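Local coordinates for sugar fermentation stimulation protein homolog (Pyrococcus furiosus, PDB 4DA2), which probably binds DNA, pairing an OB-fold domain with a calcium-binding PD-(D/E)xK nuclease-type domain, at residues Cys13-Arg18 / Leu68-His73; Thr56-Ala59 / Tyr65-Leu68; Arg82-Ala87 / Val173-Leu178. The protein carries 1 engineered substitution. One frame throughout, in Å; residues are numbered along the deposited sequence.

Overall arrangement
Contacts 1 and 2 both belong to the N-terminal OB domain, with centres about 13 Å apart; they share strand 65-72 and even L68. Strand 52-57 lies between the strands of contact 1 and is a partner in contact 2, so one curled sheet carries both. Along the chain, 56-59 falls between the two segments of contact 1, and both contacts end on strand 65-72. Contact 3 opens only after both have closed, where helix 81-93 of the PD-(D/E)xK domain meets strand 169-176, its centre about 17 Å from each. The domains nevertheless touch: L68 CD1 lies 4.1 Å from L83 CD2, and D72 OD2 3.7 Å from L178 CD2.

Contact 1 (Cys13-Arg18 / Leu68-His73); sequences CIFLRR and LGFEDH
F15 and F70 have their CA atoms 8.9 Å apart, the shortest CA-CA distance between 13-18 and 68-73, and that spacing is too wide for paired strands. Strands 11-18 and 65-72 instead flank strand 52-57 in the curled sheet of the OB domain, and the contact between them is made by two buried phenylalanines, in keeping with the interior of an OB barrel. The pair is an offset edge-to-face stack: ring centroids lie 5.7 Å apart, the planes are inclined at 65°, and F70 presents its edge to the face of F15. The touching edge of F70 is the CE1-CZ side, with CE1 3.8 Å from F15 CB. F15 CB and CG both sit close to the plane of the F70 ring, at its rim. CB of F15 points at 68-73, and with CG anti to the backbone N (chi1 -174°) the ring runs back along its own strand toward R18, so that CB, CG and CD1 meet F70. The F15 ring has a second neighbour on the face turned from F70, where R17 N stands 3.9 Å above the plane, offset toward the rim, while R18 CB lies at the ring edge. The strand has a classic beta bulge here, L16 and R17 both facing L25. A second classic bulge occurs on the other strand, L68 and G69 opposite Y54, just before F70. Further apolar cover comes from M47 and L67 against F15, and from the ring of F46, which meets that of F70 at about 20°. Farther along the strand, D72 makes a salt bridge to R138 of the nuclease-type domain. The shortest ring-to-ring distances belong to two pairs, F15 CG with F70 CE1 and F15 CD1 with F70 CZ, each 4.0 Å.

Contact 2 (Thr56-Ala59 / Tyr65-Leu68); sequences TPKA and YILL
T56 and I66 form an antiparallel hydrogen-bonded pair in the hairpin of strands 52-57 and 65-72. Two backbone bonds join them: I66 N donates to T56 O at 2.8 Å with an N-H...O angle of 170°, and T56 N donates to I66 O at 3.0 Å. The next pair, P57 with Y65, is non-hydrogen-bonded, and its CA atoms come within 4.4 Å while the side chains diverge. Packing is tight around T56, whose CG2 meets L68 CD1 at 3.7 Å. Its OG1, anti to the backbone N (chi1 -162°), instead bonds to P9 O, so hydroxyl and methyl serve different partners. Shortening L68 to an alanine would probably leave the T56 methyl without this apolar partner and open a gap beside it. K58 also packs closely, crossing I66 at about a right angle with its CB 3.9 Å from I66 CG1. The loose side is the far end of K58, whose extended chain leads away, and the exposed ring of P57, which stays 4.9 Å or more from 65-68. Strand 65-72 is flanked by strand 31-36 on its other side; Y65 reaches F11 of strand 11-18, and L68 packs on V7 and L10 and borders L83 of helix 81-93.

Contact 3 (Arg82-Ala87 / Val173-Leu178); sequences RLQGKA and VFIGAL
Q84 turns one face of its carboxamide to the end of strand 169-176 and the turn that follows: I175 CB, I175 CG2 and A177 CB all lie on that same side of the amide plane. I175 CB sits almost over the oxygen, 3.7 Å from Q84 OE1, and A177 CB is 4.0 Å from Q84 NE2, so the contact is van der Waals in character. The amide nitrogen is gripped from outside the two segments by I78 O and S134 OG, two hydrogen bonds that fix the rotation of the flat group. CG anti to the carbonyl carbon (chi1 -73°) and an extended chain beyond it bring the amide from the helix to the sheet, with Q84 CG 3.9 Å from I175 CG2. In the PD-(D/E)xK fold, this is helix 81-93 lying against the central sheet. I175 shares backbone hydrogen bonding with K133 of strand 127-139, the strand that supplies the calcium ligands E131 and T132; the Q84 side chain is about 8 Å from a bound calcium ion. A177 is brought round by an inverse gamma turn centred on G176, marked by a weak bond from A177 N to I175 O.

Contact 1 (Cys13-Arg18 / Leu68-His73)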
loop_
_atom_site.group_PDB
_atom_site.type_symbol
_atom_site.label_atom_id
_atom_site.label_comp_id
_atom_site.label_asym_id
_atom_site.label_seq_id
_atom_site.Cartn_x
_atom_site.Cartn_y
_atom_site.Cartn_z
ATOM N N CYS A 13 -2.133 10.143 18.182
ATOM C CA CYS A 13 -3.466 10.716 18.275
ATOM C C CYS A 13 -4.424 9.601 18.657
ATOM O O CYS A 13 -4.059 8.411 18.596
ATOM C CB CYS A 13 -3.865 11.366 16.936
ATOM S SG CYS A 13 -4.114 10.182 15.577
ATOM N N ILE A 14 -5.623 9.975 19.101
ATOM C CA ILE A 14 -6.681 9.015 19.346
ATOM C C ILE A 14 -7.668 9.086 18.205
ATOM O O ILE A 14 -8.190 10.168 17.888
ATOM C CB ILE A 14 -7.416 9.259 20.707
ATOM C CG1 ILE A 14 -6.407 9.276 21.863
ATOM C CG2 ILE A 14 -8.546 8.208 20.898
ATOM C CD1 ILE A 14 -6.943 9.861 23.168
ATOM N N PHE A 15 -7.933 7.939 17.588
ATOM C CA PHE A 15 -8.939 7.895 16.544
ATOM C C PHE A 15 -10.324 8.028 17.155
ATOM O O PHE A 15 -10.669 7.299 18.084
ATOM C CB PHE A 15 -8.843 6.615 15.715
ATOM C CG PHE A 15 -9.776 6.611 14.551
ATOM C CD1 PHE A 15 -9.492 7.356 13.420
ATOM C CD2 PHE A 15 -10.967 5.877 14.592
ATOM C CE1 PHE A 15 -10.396 7.391 12.326
ATOM C CE2 PHE A 15 -11.849 5.898 13.509
ATOM C CZ PHE A 15 -11.569 6.652 12.377
ATOM N N LEU A 16 -11.109 8.980 16.648
ATOM C CA LEU A 16 -12.464 9.193 17.182
ATOM C C LEU A 16 -13.492 8.576 16.269
ATOM O O LEU A 16 -14.244 7.671 16.683
ATOM C CB LEU A 16 -12.739 10.703 17.380
ATOM C CG LEU A 16 -11.756 11.365 18.366
ATOM C CD1 LEU A 16 -11.977 12.874 18.458
ATOM C CD2 LEU A 16 -11.812 10.725 19.755
ATOM N N ARG A 17 -13.521 9.033 15.016
ATOM C CA ARG A 17 -14.488 8.495 14.058
ATOM C C ARG A 17 -14.168 8.811 12.602
ATOM O O ARG A 17 -13.510 9.804 12.280
ATOM C CB ARG A 17 -15.936 8.889 14.410
ATOM C CG ARG A 17 -16.274 10.346 14.196
ATOM C CD ARG A 17 -17.676 10.685 14.725
ATOM N NE ARG A 17 -17.945 12.124 14.623
ATOM C CZ ARG A 17 -18.494 12.731 13.572
ATOM N NH1 ARG A 17 -18.833 12.047 12.485
ATOM N NH2 ARG A 17 -18.706 14.044 13.605
ATOM N N ARG A 18 -14.625 7.931 11.720
ATOM C CA ARG A 18 -14.452 8.168 10.311
ATOM C C ARG A 18 -15.647 8.972 9.811
ATOM O O ARG A 18 -16.791 8.602 10.047
ATOM C CB ARG A 18 -14.274 6.838 9.553
ATOM C CG ARG A 18 -13.663 7.028 8.183
ATOM C CD ARG A 18 -13.196 5.719 7.577
ATOM N NE ARG A 18 -12.493 5.955 6.314
ATOM C CZ ARG A 18 -11.992 4.996 5.536
ATOM N NH1 ARG A 18 -12.103 3.725 5.895
ATOM N NH2 ARG A 18 -11.371 5.306 4.402
ATOM N N LEU A 68 -1.528 8.722 9.066
ATOM C CA LEU A 68 -0.625 7.831 8.328
ATOM C C LEU A 68 -0.791 6.361 8.633
ATOM O O LEU A 68 -0.508 5.519 7.777
ATOM C CB LEU A 68 0.840 8.187 8.560
ATOM C CG LEU A 68 1.281 9.596 8.176
ATOM C CD1 LEU A 68 2.690 9.727 8.640
ATOM C CD2 LEU A 68 1.138 9.815 6.659
ATOM N N GLY A 69 -1.182 6.070 9.867
ATOM C CA GLY A 69 -1.231 4.728 10.378
ATOM C C GLY A 69 -1.760 4.566 11.791
ATOM O O GLY A 69 -2.190 5.525 12.433
ATOM N N PHE A 70 -1.690 3.328 12.276
ATOM C CA PHE A 70 -2.194 2.968 13.582
ATOM C C PHE A 70 -1.183 2.125 14.356
ATOM O O PHE A 70 -0.357 1.405 13.787
ATOM C CB PHE A 70 -3.500 2.177 13.444
ATOM C CG PHE A 70 -4.682 3.017 13.025
ATOM C CD1 PHE A 70 -5.559 3.506 13.990
ATOM C CD2 PHE A 70 -4.927 3.312 11.680
ATOM C CE1 PHE A 70 -6.660 4.290 13.632
ATOM C CE2 PHE A 70 -6.044 4.095 11.309
ATOM C CZ PHE A 70 -6.904 4.571 12.290
ATOM N N GLU A 71 -1.286 2.194 15.673
ATOM C CA GLU A 71 -0.441 1.386 16.529
ATOM C C GLU A 71 -0.806 -0.048 16.247
ATOM O O GLU A 71 -1.989 -0.396 16.130
ATOM C CB GLU A 71 -0.712 1.746 18.012
ATOM C CG GLU A 71 0.160 0.990 19.037
ATOM C CD GLU A 71 -0.272 -0.458 19.306
ATOM O OE1 GLU A 71 -1.462 -0.792 19.081
ATOM O OE2 GLU A 71 0.593 -1.263 19.756
ATOM N N ASP A 72 0.214 -0.889 16.135
ATOM C CA ASP A 72 -0.020 -2.289 15.813
ATOM C C ASP A 72 1.170 -3.038 16.367
ATOM O O ASP A 72 2.301 -2.850 15.905
ATOM C CB ASP A 72 -0.157 -2.493 14.292
ATOM C CG ASP A 72 -0.619 -3.884 13.916
ATOM O OD1 ASP A 72 -1.200 -4.573 14.773
ATOM O OD2 ASP A 72 -0.444 -4.284 12.744
ATOM N N HIS A 73 0.905 -3.828 17.411
ATOM C CA HIS A 73 1.926 -4.653 18.044
ATOM C C HIS A 73 3.208 -3.885 18.403
ATOM O O HIS A 73 4.322 -4.399 18.276
ATOM C CB HIS A 73 2.181 -5.909 17.194
ATOM C CG HIS A 73 0.950 -6.744 17.009
ATOM N ND1 HIS A 73 0.127 -7.097 18.060
ATOM C CD2 HIS A 73 0.381 -7.264 15.896
ATOM C CE1 HIS A 73 -0.887 -7.810 17.605
ATOM N NE2 HIS A 73 -0.755 -7.930 16.295
#

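Contact 2 (Thr56-Ala59 / Tyr65-Leu68)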
loop_
_atom_site.group_PDB
_atom_site.type_symbol
_atom_site.label_atom_id
_atom_site.label_comp_id
_atom_site.label_asym_id
_atom_site.label_seq_id
_atom_site.Cartn_x
_atom_site.Cartn_y
_atom_site.Cartn_z
ATOM N N THR A 56 0.779 13.127 10.617
ATOM C CA THR A 56 1.823 14.093 10.277
ATOM C C THR A 56 1.176 15.340 9.661
ATOM O O THR A 56 0.102 15.237 9.062
ATOM C CB THR A 56 2.896 13.485 9.343
ATOM O OG1 THR A 56 4.069 14.310 9.389
ATOM C CG2 THR A 56 2.401 13.348 7.897
ATOM N N PRO A 57 1.810 16.534 9.829
ATOM C CA PRO A 57 1.176 17.746 9.305
ATOM C C PRO A 57 1.185 17.721 7.794
ATOM O O PRO A 57 1.996 17.018 7.200
ATOM C CB PRO A 57 2.078 18.884 9.817
ATOM C CG PRO A 57 2.814 18.305 10.967
ATOM C CD PRO A 57 3.022 16.860 10.606
ATOM N N LYS A 58 0.263 18.460 7.189
ATOM C CA LYS A 58 0.215 18.611 5.746
ATOM C C LYS A 58 0.157 20.111 5.485
ATOM O O LYS A 58 -0.786 20.769 5.923
ATOM C CB LYS A 58 -1.036 17.922 5.197
ATOM C CG LYS A 58 -1.177 17.984 3.695
ATOM C CD LYS A 58 -2.578 17.611 3.260
ATOM C CE LYS A 58 -2.627 17.457 1.757
ATOM N NZ LYS A 58 -4.023 17.389 1.269
ATOM N N ALA A 59 1.170 20.659 4.810
ATOM C CA ALA A 59 1.195 22.094 4.489
ATOM C C ALA A 59 0.304 22.388 3.286
ATOM O O ALA A 59 0.690 22.134 2.141
ATOM C CB ALA A 59 2.626 22.579 4.238
ATOM N N TYR A 65 -3.728 17.785 8.616
ATOM C CA TYR A 65 -3.099 16.551 9.099
ATOM C C TYR A 65 -3.405 15.381 8.202
ATOM O O TYR A 65 -4.466 15.322 7.602
ATOM C CB TYR A 65 -3.588 16.224 10.508
ATOM C CG TYR A 65 -3.158 17.230 11.532
ATOM C CD1 TYR A 65 -1.959 17.067 12.231
ATOM C CD2 TYR A 65 -3.939 18.354 11.796
ATOM C CE1 TYR A 65 -1.559 18.005 13.181
ATOM C CE2 TYR A 65 -3.543 19.290 12.742
ATOM C CZ TYR A 65 -2.357 19.107 13.429
ATOM O OH TYR A 65 -1.969 20.035 14.365
ATOM N N ILE A 66 -2.452 14.453 8.113
ATOM C CA ILE A 66 -2.673 13.177 7.438
ATOM C C ILE A 66 -2.602 12.071 8.494
ATOM O O ILE A 66 -1.648 12.018 9.292
ATOM C CB ILE A 66 -1.609 12.937 6.350
ATOM C CG1 ILE A 66 -1.567 14.110 5.372
ATOM C CG2 ILE A 66 -1.893 11.652 5.575
ATOM C CD1 ILE A 66 -0.300 14.151 4.596
ATOM N N LEU A 67 -3.628 11.215 8.530
ATOM C CA LEU A 67 -3.577 10.029 9.391
ATOM C C LEU A 67 -2.777 8.939 8.656
ATOM O O LEU A 67 -3.281 8.329 7.699
ATOM C CB LEU A 67 -4.996 9.549 9.705
ATOM C CG LEU A 67 -5.212 8.264 10.515
ATOM C CD1 LEU A 67 -4.508 8.364 11.877
ATOM C CD2 LEU A 67 -6.714 8.044 10.666
ATOM N N LEU A 68 -1.528 8.722 9.066
ATOM C CA LEU A 68 -0.625 7.831 8.328
ATOM C C LEU A 68 -0.791 6.361 8.633
ATOM O O LEU A 68 -0.508 5.519 7.777
ATOM C CB LEU A 68 0.840 8.187 8.560
ATOM C CG LEU A 68 1.281 9.596 8.176
ATOM C CD1 LEU A 68 2.690 9.727 8.640
ATOM C CD2 LEU A 68 1.138 9.815 6.659
#

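Contact 3 (Arg82-Ala87 / Val173-Leu178)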
loop_
_atom_site.group_PDB
_atom_site.type_symbol
_atom_site.label_atom_id
_atom_site.label_comp_id
_atom_site.label_asym_id
_atom_site.label_seq_id
_atom_site.Cartn_x
_atom_site.Cartn_y
_atom_site.Cartn_z
ATOM N N ARG A 82 -0.224 6.916 -0.152
ATOM C CA ARG A 82 0.817 7.822 -0.613
ATOM C C ARG A 82 2.168 7.526 0.040
ATOM O O ARG A 82 3.194 7.482 -0.671
ATOM C CB ARG A 82 0.454 9.291 -0.397
ATOM C CG ARG A 82 -0.633 9.826 -1.275
ATOM C CD ARG A 82 -0.954 11.249 -0.851
ATOM N NE ARG A 82 -1.942 11.893 -1.711
ATOM C CZ ARG A 82 -2.657 12.960 -1.364
ATOM N NH1 ARG A 82 -2.511 13.500 -0.158
ATOM N NH2 ARG A 82 -3.528 13.482 -2.221
ATOM N N LEU A 83 2.173 7.298 1.356
ATOM C CA LEU A 83 3.370 6.958 2.078
ATOM C C LEU A 83 3.870 5.589 1.603
ATOM O O LEU A 83 5.065 5.415 1.377
ATOM C CB LEU A 83 3.122 6.942 3.598
ATOM C CG LEU A 83 4.334 6.681 4.489
ATOM C CD1 LEU A 83 5.591 7.468 4.082
ATOM C CD2 LEU A 83 3.998 6.954 5.980
ATOM N N GLN A 84 2.962 4.622 1.510
ATOM C CA GLN A 84 3.322 3.283 0.963
ATOM C C GLN A 84 4.016 3.445 -0.390
ATOM O O GLN A 84 5.071 2.842 -0.632
ATOM C CB GLN A 84 2.079 2.410 0.813
ATOM C CG GLN A 84 1.503 1.899 2.124
ATOM C CD GLN A 84 0.255 1.043 1.862
ATOM O OE1 GLN A 84 0.011 0.641 0.724
ATOM N NE2 GLN A 84 -0.497 0.736 2.896
ATOM N N GLY A 85 3.437 4.265 -1.265
ATOM C CA GLY A 85 4.024 4.541 -2.568
ATOM C C GLY A 85 5.408 5.177 -2.462
ATOM O O GLY A 85 6.310 4.817 -3.206
ATOM N N LYS A 86 5.594 6.097 -1.517
ATOM C CA LYS A 86 6.903 6.764 -1.334
ATOM C C LYS A 86 7.939 5.722 -0.884
ATOM O O LYS A 86 9.094 5.757 -1.333
ATOM C CB LYS A 86 6.824 7.896 -0.305
ATOM C CG LYS A 86 6.099 9.148 -0.796
ATOM C CD LYS A 86 6.436 10.327 0.113
ATOM C CE LYS A 86 5.838 11.638 -0.394
ATOM N NZ LYS A 86 4.502 11.884 0.200
ATOM N N ALA A 87 7.497 4.795 -0.026
ATOM C CA ALA A 87 8.334 3.678 0.462
ATOM C C ALA A 87 8.737 2.783 -0.724
ATOM O O ALA A 87 9.916 2.448 -0.899
ATOM C CB ALA A 87 7.597 2.871 1.495
ATOM N N VAL A 173 2.475 -5.363 -7.021
ATOM C CA VAL A 173 3.220 -5.436 -5.769
ATOM C C VAL A 173 2.292 -5.104 -4.626
ATOM O O VAL A 173 1.770 -3.974 -4.558
ATOM C CB VAL A 173 4.398 -4.463 -5.761
ATOM C CG1 VAL A 173 5.158 -4.570 -4.410
ATOM C CG2 VAL A 173 5.374 -4.723 -6.946
ATOM N N PHE A 174 2.098 -6.059 -3.716
ATOM C CA PHE A 174 1.310 -5.815 -2.512
ATOM C C PHE A 174 2.211 -5.268 -1.400
ATOM O O PHE A 174 3.247 -5.841 -1.068
ATOM C CB PHE A 174 0.576 -7.115 -2.105
ATOM C CG PHE A 174 -0.407 -7.567 -3.130
ATOM C CD1 PHE A 174 -1.655 -6.955 -3.213
ATOM C CD2 PHE A 174 -0.077 -8.548 -4.069
ATOM C CE1 PHE A 174 -2.587 -7.331 -4.184
ATOM C CE2 PHE A 174 -1.029 -8.955 -5.038
ATOM C CZ PHE A 174 -2.266 -8.327 -5.105
ATOM N N ILE A 175 1.814 -4.131 -0.848
ATOM C CA ILE A 175 2.572 -3.503 0.223
ATOM C C ILE A 175 1.949 -3.931 1.556
ATOM O O ILE A 175 0.912 -3.384 1.997
ATOM C CB ILE A 175 2.578 -1.949 0.073
ATOM C CG1 ILE A 175 3.054 -1.545 -1.343
ATOM C CG2 ILE A 175 3.457 -1.340 1.147
ATOM C CD1 ILE A 175 4.491 -2.006 -1.712
ATOM N N GLY A 176 2.575 -4.936 2.167
ATOM C CA GLY A 176 2.149 -5.503 3.456
ATOM C C GLY A 176 2.745 -4.644 4.544
ATOM O O GLY A 176 3.675 -5.057 5.271
ATOM N N ALA A 177 2.224 -3.418 4.641
ATOM C CA ALA A 177 2.710 -2.419 5.590
ATOM C C ALA A 177 2.205 -2.629 7.022
ATOM O O ALA A 177 1.786 -1.661 7.696
ATOM C CB ALA A 177 2.360 -0.995 5.109
ATOM N N LEU A 178 2.240 -3.890 7.471
ATOM C CA LEU A 178 1.900 -4.285 8.842
ATOM C C LEU A 178 3.149 -4.879 9.455
ATOM O O LEU A 178 3.860 -5.605 8.774
ATOM C CB LEU A 178 0.883 -5.449 8.814
ATOM C CG LEU A 178 -0.549 -5.259 8.333
ATOM C CD1 LEU A 178 -1.248 -6.579 8.343
ATOM C CD2 LEU A 178 -1.312 -4.255 9.176
#